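PDB 5C98: Agap007691-pb, which is a serpin of unknown function that may inhibit serine proteases. Local coordinates for residues A[287-292]-A[319-324]; A[212-217]-A[225-230]; A[92-97]-A[177-182]. All blocks are in the same frame, centred on the assembly; numbering follows the deposited sequence. Where two conformers were deposited one is given.

Contact 1. Residues A[287-292]-A[319-324]; sequences TDPKQT and NGFIQH
Thr-287 and Gln-323 form an antiparallel, hydrogen-bonded backbone pair. Thr-287 N gives its hydrogen to Gln-323 O at 2.8 Å, nearly straight at 171°. Gln-323 N returns a bond to Thr-287 O at 3.0 Å.

Water takes part twice. The side chains of Thr-287 and Gln-323 lie side by side, and one water bridges Thr-287 OG1 to Gln-323 OE1. The amide also bonds Ser-173 OG through NE2 and Ser-42 N through OE1. A second water donates to Asp-288 OD1 and accepts from Phe-321 N at 2.8 Å.

The apolar part is a CH-pi contact. Pro-289 CG sits 4.0 Å from the centroid of the Phe-321 ring, almost on the ring normal. Pro-289 CB leans on one side of the same face, 3.6 Å from Phe-321 CD2. With CG anti to the backbone N (chi1 -176°), the Phe-321 ring extends under the proline. Val-46 of helix 43-51 touches both residues.

Asp-288 is the N-cap of helix 289-295. Its OD1 accepts weak bonds from Lys-290 N and Gln-291 N. The carboxylate thus serves the helix start and, through water, the strand.

Strand 270-287 makes its last pairing here with strand 320-328, then turns into an Asp-capped helix. The two are neighbours in serpin sheet A, strands s6A and s5A. Their packing on helix 43-51 (helix B) is consistent with the shutter region of serpins.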
loop_
_atom_site.group_PDB
_atom_site.type_symbol
_atom_site.label_atom_id
_atom_site.label_comp_id
_atom_site.label_asym_id
_atom_site.label_seq_id
_atom_site.Cartn_x
_atom_site.Cartn_y
_atom_site.Cartn_z
ATOM N N THR A 287 -0.453 2.222 -8.741
ATOM C CA THR A 287 -1.901 2.303 -8.698
ATOM C C THR A 287 -2.318 3.760 -8.642
ATOM O O THR A 287 -1.493 4.661 -8.474
ATOM C CB THR A 287 -2.463 1.542 -7.496
ATOM O OG1 THR A 287 -1.921 2.082 -6.283
ATOM C CG2 THR A 287 -2.110 0.067 -7.594
ATOM N N ASP A 288 -3.630 3.993 -8.697
ATOM C CA ASP A 288 -4.197 5.327 -8.860
ATOM C C ASP A 288 -5.236 5.543 -7.772
ATOM O O ASP A 288 -6.428 5.308 -7.986
ATOM C CB ASP A 288 -4.820 5.458 -10.250
ATOM C CG ASP A 288 -5.207 6.879 -10.595
ATOM O OD1 ASP A 288 -5.197 7.735 -9.700
ATOM O OD2 ASP A 288 -5.534 7.153 -11.782
ATOM N N PRO A 289 -4.821 6.000 -6.594
ATOM C CA PRO A 289 -5.797 6.372 -5.558
ATOM C C PRO A 289 -6.887 7.306 -6.026
ATOM O O PRO A 289 -7.996 7.280 -5.469
ATOM C CB PRO A 289 -4.915 7.018 -4.478
ATOM C CG PRO A 289 -3.595 6.385 -4.646
ATOM C CD PRO A 289 -3.444 5.983 -6.079
ATOM N N LYS A 290 -6.610 8.203 -6.964
ATOM C CA LYS A 290 -7.679 9.081 -7.432
ATOM C C LYS A 290 -8.836 8.268 -8.002
ATOM O O LYS A 290 -10.008 8.522 -7.691
ATOM C CB LYS A 290 -7.130 10.063 -8.464
ATOM C CG LYS A 290 -8.220 10.736 -9.268
ATOM C CD LYS A 290 -7.675 11.864 -10.109
ATOM C CE LYS A 290 -8.729 12.338 -11.062
ATOM N NZ LYS A 290 -8.187 13.374 -11.993
ATOM N N GLN A 291 -8.525 7.250 -8.798
ATOM C CA GLN A 291 -9.557 6.378 -9.358
ATOM C C GLN A 291 -10.251 5.553 -8.277
ATOM O O GLN A 291 -11.486 5.466 -8.245
ATOM C CB GLN A 291 -8.948 5.468 -10.419
ATOM C CG GLN A 291 -9.868 4.389 -10.937
ATOM C CD GLN A 291 -9.174 3.500 -11.945
ATOM O OE1 GLN A 291 -8.618 2.456 -11.595
ATOM N NE2 GLN A 291 -9.186 3.917 -13.202
ATOM N N THR A 292 -9.479 4.946 -7.379
ATOM C CA THR A 292 -10.062 4.073 -6.357
ATOM C C THR A 292 -10.903 4.862 -5.362
ATOM O O THR A 292 -12.007 4.438 -5.006
ATOM C CB THR A 292 -8.960 3.289 -5.656
ATOM O OG1 THR A 292 -8.197 2.579 -6.652
ATOM C CG2 THR A 292 -9.564 2.271 -4.655
ATOM N N ASN A 319 -4.974 17.387 -8.616
ATOM C CA ASN A 319 -5.048 16.946 -10.011
ATOM C C ASN A 319 -4.697 15.480 -10.221
ATOM O O ASN A 319 -5.108 14.901 -11.234
ATOM C CB ASN A 319 -4.152 17.807 -10.905
ATOM C CG ASN A 319 -4.587 19.232 -10.935
ATOM O OD1 ASN A 319 -3.902 20.114 -10.434
ATOM N ND2 ASN A 319 -5.783 19.469 -11.483
ATOM N N GLY A 320 -3.984 14.860 -9.286
ATOM C CA GLY A 320 -3.611 13.475 -9.399
ATOM C C GLY A 320 -3.043 12.973 -8.099
ATOM O O GLY A 320 -2.526 13.760 -7.297
ATOM N N PHE A 321 -3.158 11.667 -7.894
ATOM C CA PHE A 321 -2.571 11.000 -6.726
ATOM C C PHE A 321 -2.217 9.599 -7.184
ATOM O O PHE A 321 -3.118 8.809 -7.474
ATOM C CB PHE A 321 -3.564 10.981 -5.559
ATOM C CG PHE A 321 -3.013 10.405 -4.267
ATOM C CD1 PHE A 321 -1.665 10.097 -4.129
ATOM C CD2 PHE A 321 -3.854 10.171 -3.193
ATOM C CE1 PHE A 321 -1.158 9.563 -2.924
ATOM C CE2 PHE A 321 -3.347 9.629 -2.011
ATOM C CZ PHE A 321 -2.014 9.336 -1.888
ATOM N N ILE A 322 -0.924 9.302 -7.282
ATOM C CA ILE A 322 -0.406 8.002 -7.682
ATOM C C ILE A 322 0.332 7.381 -6.508
ATOM O O ILE A 322 1.097 8.062 -5.817
ATOM C CB ILE A 322 0.541 8.130 -8.895
ATOM C CG1 ILE A 322 -0.208 8.690 -10.115
ATOM C CG2 ILE A 322 1.177 6.796 -9.223
ATOM C CD1 ILE A 322 -1.353 7.850 -10.609
ATOM N N GLN A 323 0.134 6.084 -6.324
ATOM C CA GLN A 323 0.857 5.294 -5.338
ATOM C C GLN A 323 1.658 4.201 -6.026
ATOM O O GLN A 323 1.242 3.648 -7.044
ATOM C CB GLN A 323 -0.080 4.653 -4.321
ATOM C CG GLN A 323 0.603 3.885 -3.224
ATOM C CD GLN A 323 -0.343 3.487 -2.110
ATOM O OE1 GLN A 323 -1.182 2.596 -2.261
ATOM N NE2 GLN A 323 -0.217 4.152 -0.973
ATOM N N HIS A 324 2.824 3.875 -5.467
ATOM C CA HIS A 324 3.645 2.772 -5.948
ATOM C C HIS A 324 4.154 2.014 -4.742
ATOM O O HIS A 324 4.713 2.612 -3.815
ATOM C CB HIS A 324 4.813 3.304 -6.789
ATOM C CG HIS A 324 5.258 2.387 -7.881
ATOM N ND1 HIS A 324 5.589 2.846 -9.142
ATOM C CD2 HIS A 324 5.474 1.052 -7.905
ATOM C CE1 HIS A 324 5.978 1.833 -9.890
ATOM N NE2 HIS A 324 5.917 0.727 -9.167
HETATM O O HOH W 1 -3.359 2.810 -4.048
HETATM O O HOH W 2 -4.055 10.357 -10.248
#

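Contact 2. Residues A[212-217]-A[225-230]; sequences AFVRRC and KVVDMP
As the two arms of a beta hairpin, the s1B-s2B pair of serpin sheet B, strands 212-217 and 225-230 run antiparallel, their axes 4.7 Å apart at closest approach and 158° between directions. Cys-217 and Val-226 form a hydrogen-bonded pair, with Cys-217 N to Val-226 O at 3.0 Å and Val-226 N to Cys-217 O at 2.9 Å. Arg-216 and Val-227 form the next, non-hydrogen-bonded pair. Asp-228 N then bonds to Arg-215 O at 2.9 Å. Beyond it a water fits between the strands, accepting from Arg-215 N and donating to Asp-228 O.

On one face, Cys-217 SG lies 3.8 Å from Val-226 CB. On the other face, Val-227 CG1 meets Arg-216 CB at 4.1 Å and Val-214 CG2 at 4.3 Å. The Arg-216 chain bends at chi2 and leads away, to a cation-pi contact with Phe-346.

Arg-215 and Asp-228 share the face of Cys-217. A water in the guanidinium plane accepts from Arg-215 NE at 2.7 Å and donates to Asp-228 OD2. The carboxylate also bonds Ser-238 and forms a salt bridge with Arg-359.

The buried Asp-228 is therefore well supplied with polar partners, and its nearby positive charges would probably favour the ionised form.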
loop_
_atom_site.group_PDB
_atom_site.type_symbol
_atom_site.label_atom_id
_atom_site.label_comp_id
_atom_site.label_asym_id
_atom_site.label_seq_id
_atom_site.Cartn_x
_atom_site.Cartn_y
_atom_site.Cartn_z
ATOM N N ALA A 212 8.704 -24.685 9.123
ATOM C CA ALA A 212 8.767 -23.536 10.015
ATOM C C ALA A 212 7.714 -23.663 11.102
ATOM O O ALA A 212 6.648 -24.250 10.899
ATOM C CB ALA A 212 8.520 -22.250 9.257
ATOM N N PHE A 213 8.019 -23.081 12.262
ATOM C CA PHE A 213 7.103 -23.074 13.393
ATOM C C PHE A 213 6.359 -21.740 13.352
ATOM O O PHE A 213 6.728 -20.760 14.004
ATOM C CB PHE A 213 7.885 -23.252 14.690
ATOM C CG PHE A 213 7.021 -23.465 15.890
ATOM C CD1 PHE A 213 6.221 -24.588 15.999
ATOM C CD2 PHE A 213 7.031 -22.551 16.933
ATOM C CE1 PHE A 213 5.431 -24.787 17.117
ATOM C CE2 PHE A 213 6.248 -22.747 18.045
ATOM C CZ PHE A 213 5.445 -23.862 18.138
ATOM N N VAL A 214 5.292 -21.710 12.553
ATOM C CA VAL A 214 4.572 -20.483 12.233
ATOM C C VAL A 214 3.157 -20.536 12.794
ATOM O O VAL A 214 2.540 -21.598 12.918
ATOM C CB VAL A 214 4.526 -20.198 10.712
ATOM C CG1 VAL A 214 5.897 -19.801 10.192
ATOM C CG2 VAL A 214 3.959 -21.402 9.944
ATOM N N ARG A 215 2.623 -19.360 13.086
ATOM C CA ARG A 215 1.216 -19.218 13.431
ATOM C C ARG A 215 0.345 -19.521 12.211
ATOM O O ARG A 215 0.564 -18.989 11.117
ATOM C CB ARG A 215 0.970 -17.795 13.918
ATOM C CG ARG A 215 1.549 -17.544 15.301
ATOM C CD ARG A 215 1.554 -16.091 15.696
ATOM N NE ARG A 215 0.227 -15.517 15.870
ATOM C CZ ARG A 215 -0.569 -15.758 16.910
ATOM N NH1 ARG A 215 -0.203 -16.618 17.859
ATOM N NH2 ARG A 215 -1.749 -15.151 16.991
ATOM N N ARG A 216 -0.654 -20.376 12.402
ATOM C CA ARG A 216 -1.465 -20.863 11.302
ATOM C C ARG A 216 -2.877 -21.121 11.804
ATOM O O ARG A 216 -3.104 -21.333 12.999
ATOM C CB ARG A 216 -0.881 -22.156 10.733
ATOM C CG ARG A 216 -0.991 -23.388 11.660
ATOM C CD ARG A 216 -2.291 -24.151 11.498
ATOM N NE ARG A 216 -2.353 -25.313 12.388
ATOM C CZ ARG A 216 -2.759 -25.268 13.656
ATOM N NH1 ARG A 216 -3.167 -24.128 14.200
ATOM N NH2 ARG A 216 -2.778 -26.370 14.385
ATOM N N CYS A 217 -3.825 -21.111 10.877
ATOM C CA CYS A 217 -5.162 -21.611 11.167
ATOM C C CYS A 217 -5.888 -21.932 9.873
ATOM O O CYS A 217 -5.469 -21.554 8.777
ATOM C CB CYS A 217 -5.981 -20.629 12.006
ATOM S SG CYS A 217 -6.352 -19.058 11.196
ATOM N N LYS A 225 -6.834 -21.323 4.043
ATOM C CA LYS A 225 -5.779 -21.530 5.020
ATOM C C LYS A 225 -5.066 -20.207 5.269
ATOM O O LYS A 225 -5.020 -19.335 4.396
ATOM C CB LYS A 225 -4.757 -22.520 4.481
ATOM C CG LYS A 225 -5.207 -23.942 4.404
ATOM C CD LYS A 225 -4.076 -24.860 3.949
ATOM C CE LYS A 225 -4.511 -26.285 3.955
ATOM N NZ LYS A 225 -3.437 -27.197 3.493
ATOM N N VAL A 226 -4.522 -20.050 6.473
ATOM C CA VAL A 226 -3.856 -18.815 6.875
ATOM C C VAL A 226 -2.540 -19.152 7.544
ATOM O O VAL A 226 -2.493 -20.016 8.422
ATOM C CB VAL A 226 -4.727 -18.037 7.868
ATOM C CG1 VAL A 226 -4.122 -16.708 8.181
ATOM C CG2 VAL A 226 -6.136 -17.882 7.320
ATOM N N VAL A 227 -1.483 -18.456 7.165
ATOM C CA VAL A 227 -0.253 -18.437 7.939
ATOM C C VAL A 227 0.156 -16.985 8.139
ATOM O O VAL A 227 -0.046 -16.141 7.263
ATOM C CB VAL A 227 0.905 -19.216 7.271
ATOM C CG1 VAL A 227 0.651 -20.724 7.254
ATOM C CG2 VAL A 227 1.222 -18.662 5.880
ATOM N N ASP A 228 0.714 -16.680 9.289
ATOM C CA ASP A 228 1.252 -15.342 9.556
ATOM C C ASP A 228 2.769 -15.473 9.570
ATOM O O ASP A 228 3.335 -16.100 10.472
ATOM C CB ASP A 228 0.709 -14.784 10.871
ATOM C CG ASP A 228 0.606 -13.267 10.875
ATOM O OD1 ASP A 228 1.203 -12.605 9.984
ATOM O OD2 ASP A 228 -0.077 -12.735 11.780
ATOM N N MET A 229 3.414 -14.923 8.539
ATOM C CA MET A 229 4.833 -15.100 8.279
ATOM C C MET A 229 5.575 -13.864 8.763
ATOM O O MET A 229 5.496 -12.810 8.113
ATOM C CB MET A 229 5.063 -15.287 6.785
ATOM C CG MET A 229 4.511 -16.620 6.293
ATOM S SD MET A 229 4.838 -16.885 4.560
ATOM C CE MET A 229 6.625 -16.906 4.520
ATOM N N PRO A 230 6.287 -13.922 9.872
ATOM C CA PRO A 230 6.889 -12.697 10.400
ATOM C C PRO A 230 8.103 -12.240 9.618
ATOM O O PRO A 230 8.880 -13.027 9.085
ATOM C CB PRO A 230 7.319 -13.091 11.822
ATOM C CG PRO A 230 7.507 -14.560 11.764
ATOM C CD PRO A 230 6.518 -15.086 10.742
HETATM O O HOH W 3 4.272 -17.132 12.740
HETATM O O HOH W 4 -0.135 -13.370 14.309
#

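Contact 3. Residues A[92-97]-A[177-182]; sequences GQHLKA and VLTPLA
Leu-95 and Val-177 form an antiparallel, non-hydrogen-bonded pair at the end of serpin sheet A, where strand 95-104 meets strand 169-177. Their side chains share one face of the sheet, where Leu-95 CD1 approaches Val-177 CG2 at 4.2 Å. Leu-367 and Gln-368 of strand 366-372 lie against this pair. A classic beta bulge at His-94 and Leu-95 opens strand 95-104.

His-94 O receives the main backbone bond, from Leu-178 N at 2.9 Å and 162°. Thr-179 N adds a weak, bent bond to the same oxygen at 3.2 Å. One carbonyl thereby holds the chain as it leaves the strand.

The His-94 ring has neighbours at its edge and over one face. Thr-179 OG1 lies in the ring plane, 3.0 Å from His-94 ND1. Either atom could be the donor of this hydrogen bond, which is less certain because Thr-179 has two conformers. A chi2 of -65° turns the ND1 edge of the ring to the threonine. Gln-93 CG sits over one face, 3.3 Å above the plane.

Leu-178 CD1 packs on the Lys-96 chain, the two side chains crossing at about a right angle, with Lys-96 CE at 3.7 Å. Leu-178 also touches Tyr-326. Lys-96 bends at chi4, which brings NZ to within 2.8 Å of Gly-92 O, a bond inside its own segment. A water donates to Gln-93 O and, weakly, to Leu-178 O.

One strand starts here after a turn and its neighbour ends in a loop. This is the s2A-s3A pair of sheet A, near what is called the breach in serpins.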
loop_
_atom_site.group_PDB
_atom_site.type_symbol
_atom_site.label_atom_id
_atom_site.label_comp_id
_atom_site.label_asym_id
_atom_site.label_seq_id
_atom_site.Cartn_x
_atom_site.Cartn_y
_atom_site.Cartn_z
ATOM N N GLY A 92 12.613 3.625 8.722
ATOM C CA GLY A 92 13.953 3.435 8.212
ATOM C C GLY A 92 14.164 2.252 7.299
ATOM O O GLY A 92 13.657 2.189 6.177
ATOM N N GLN A 93 14.937 1.297 7.785
ATOM C CA GLN A 93 15.375 0.158 6.998
ATOM C C GLN A 93 14.281 -0.881 6.810
ATOM O O GLN A 93 14.449 -1.790 5.991
ATOM C CB GLN A 93 16.569 -0.521 7.678
ATOM C CG GLN A 93 16.180 -1.295 8.928
ATOM C CD GLN A 93 17.361 -1.741 9.761
ATOM O OE1 GLN A 93 17.983 -0.939 10.464
ATOM N NE2 GLN A 93 17.671 -3.030 9.697
ATOM N N HIS A 94 13.178 -0.778 7.543
ATOM C CA HIS A 94 12.191 -1.837 7.571
ATOM C C HIS A 94 11.018 -1.604 6.625
ATOM O O HIS A 94 10.555 -2.535 5.938
ATOM C CB HIS A 94 11.644 -1.998 8.993
ATOM C CG HIS A 94 12.698 -2.167 10.034
ATOM N ND1 HIS A 94 13.538 -3.257 10.078
ATOM C CD2 HIS A 94 13.042 -1.381 11.080
ATOM C CE1 HIS A 94 14.359 -3.134 11.104
ATOM N NE2 HIS A 94 14.079 -2.006 11.730
ATOM N N LEU A 95 10.512 -0.383 6.591
ATOM C CA LEU A 95 9.359 -0.025 5.787
ATOM C C LEU A 95 9.514 1.455 5.521
ATOM O O LEU A 95 9.690 2.247 6.458
ATOM C CB LEU A 95 8.058 -0.306 6.543
ATOM C CG LEU A 95 6.763 -0.052 5.757
ATOM C CD1 LEU A 95 5.641 -0.922 6.315
ATOM C CD2 LEU A 95 6.352 1.399 5.734
ATOM N N LYS A 96 9.492 1.824 4.244
ATOM C CA LYS A 96 9.572 3.221 3.851
ATOM C C LYS A 96 8.220 3.657 3.328
ATOM O O LYS A 96 7.677 3.024 2.427
ATOM C CB LYS A 96 10.654 3.403 2.799
ATOM C CG LYS A 96 12.060 3.223 3.378
ATOM C CD LYS A 96 13.148 3.509 2.324
ATOM C CE LYS A 96 14.527 3.133 2.830
ATOM N NZ LYS A 96 14.806 3.735 4.152
ATOM N N ALA A 97 7.660 4.702 3.927
ATOM C CA ALA A 97 6.380 5.281 3.519
ATOM C C ALA A 97 6.640 6.766 3.340
ATOM O O ALA A 97 6.764 7.504 4.327
ATOM C CB ALA A 97 5.301 5.031 4.557
ATOM N N VAL A 177 8.001 -2.349 1.627
ATOM C CA VAL A 177 8.353 -3.238 2.723
ATOM C C VAL A 177 9.705 -3.842 2.371
ATOM O O VAL A 177 9.822 -4.547 1.364
ATOM C CB VAL A 177 7.289 -4.330 2.898
ATOM C CG1 VAL A 177 7.736 -5.340 3.976
ATOM C CG2 VAL A 177 5.952 -3.693 3.202
ATOM N N LEU A 178 10.711 -3.563 3.186
ATOM C CA LEU A 178 12.092 -3.911 2.892
ATOM C C LEU A 178 12.693 -4.929 3.857
ATOM O O LEU A 178 13.735 -5.511 3.543
ATOM C CB LEU A 178 12.955 -2.641 2.873
ATOM C CG LEU A 178 12.433 -1.551 1.933
ATOM C CD1 LEU A 178 13.172 -0.237 2.162
ATOM C CD2 LEU A 178 12.538 -2.000 0.487
ATOM N N THR A 179 12.054 -5.182 4.983
ATOM C CA THR A 179 12.627 -6.086 5.963
ATOM C C THR A 179 12.562 -7.525 5.447
ATOM O O THR A 179 11.578 -7.911 4.808
ATOM C CB THR A 179 11.844 -5.955 7.268
ATOM O OG1 THR A 179 12.107 -4.685 7.858
ATOM C CG2 THR A 179 12.257 -6.978 8.239
ATOM N N PRO A 180 13.585 -8.341 5.719
ATOM C CA PRO A 180 13.531 -9.741 5.285
ATOM C C PRO A 180 12.561 -10.533 6.144
ATOM O O PRO A 180 12.289 -10.200 7.298
ATOM C CB PRO A 180 14.964 -10.250 5.495
ATOM C CG PRO A 180 15.569 -9.333 6.438
ATOM C CD PRO A 180 14.874 -8.005 6.347
ATOM N N LEU A 181 12.069 -11.631 5.579
ATOM C CA LEU A 181 11.325 -12.594 6.376
ATOM C C LEU A 181 12.202 -13.152 7.480
ATOM O O LEU A 181 13.411 -13.334 7.315
ATOM C CB LEU A 181 10.896 -13.788 5.525
ATOM C CG LEU A 181 9.672 -13.605 4.653
ATOM C CD1 LEU A 181 9.385 -14.894 3.877
ATOM C CD2 LEU A 181 8.438 -13.158 5.438
ATOM N N ALA A 182 11.563 -13.462 8.607
ATOM C CA ALA A 182 12.245 -14.119 9.712
ATOM C C ALA A 182 12.212 -15.629 9.589
ATOM O O ALA A 182 12.874 -16.322 10.370
ATOM C CB ALA A 182 11.597 -13.713 11.040
HETATM O O HOH W 5 16.107 -4.315 5.689
#

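In the fold
From the N terminus, contact 3 closes first, joining residues 92-97 to 177-182 over the 79 residues between them, which include helices and strands. Contact 2 follows as the short hairpin of strands 204-219 and 224-230. Contact 1 closes last, over the 26 residues between 292 and 319. The three are in series, so none nests in or crosses another. Contacts 2 and 3 touch: Pro-230 O and Ala-182 N make a probable hydrogen bond at 2.8 Å, and Met-229 packs on Leu-181. Contact 1 touches neither, its centre about 33 Å from that of contact 2. Strand 320-328 pairs with both 169-177 and 270-287, linking contact 1 to contact 3.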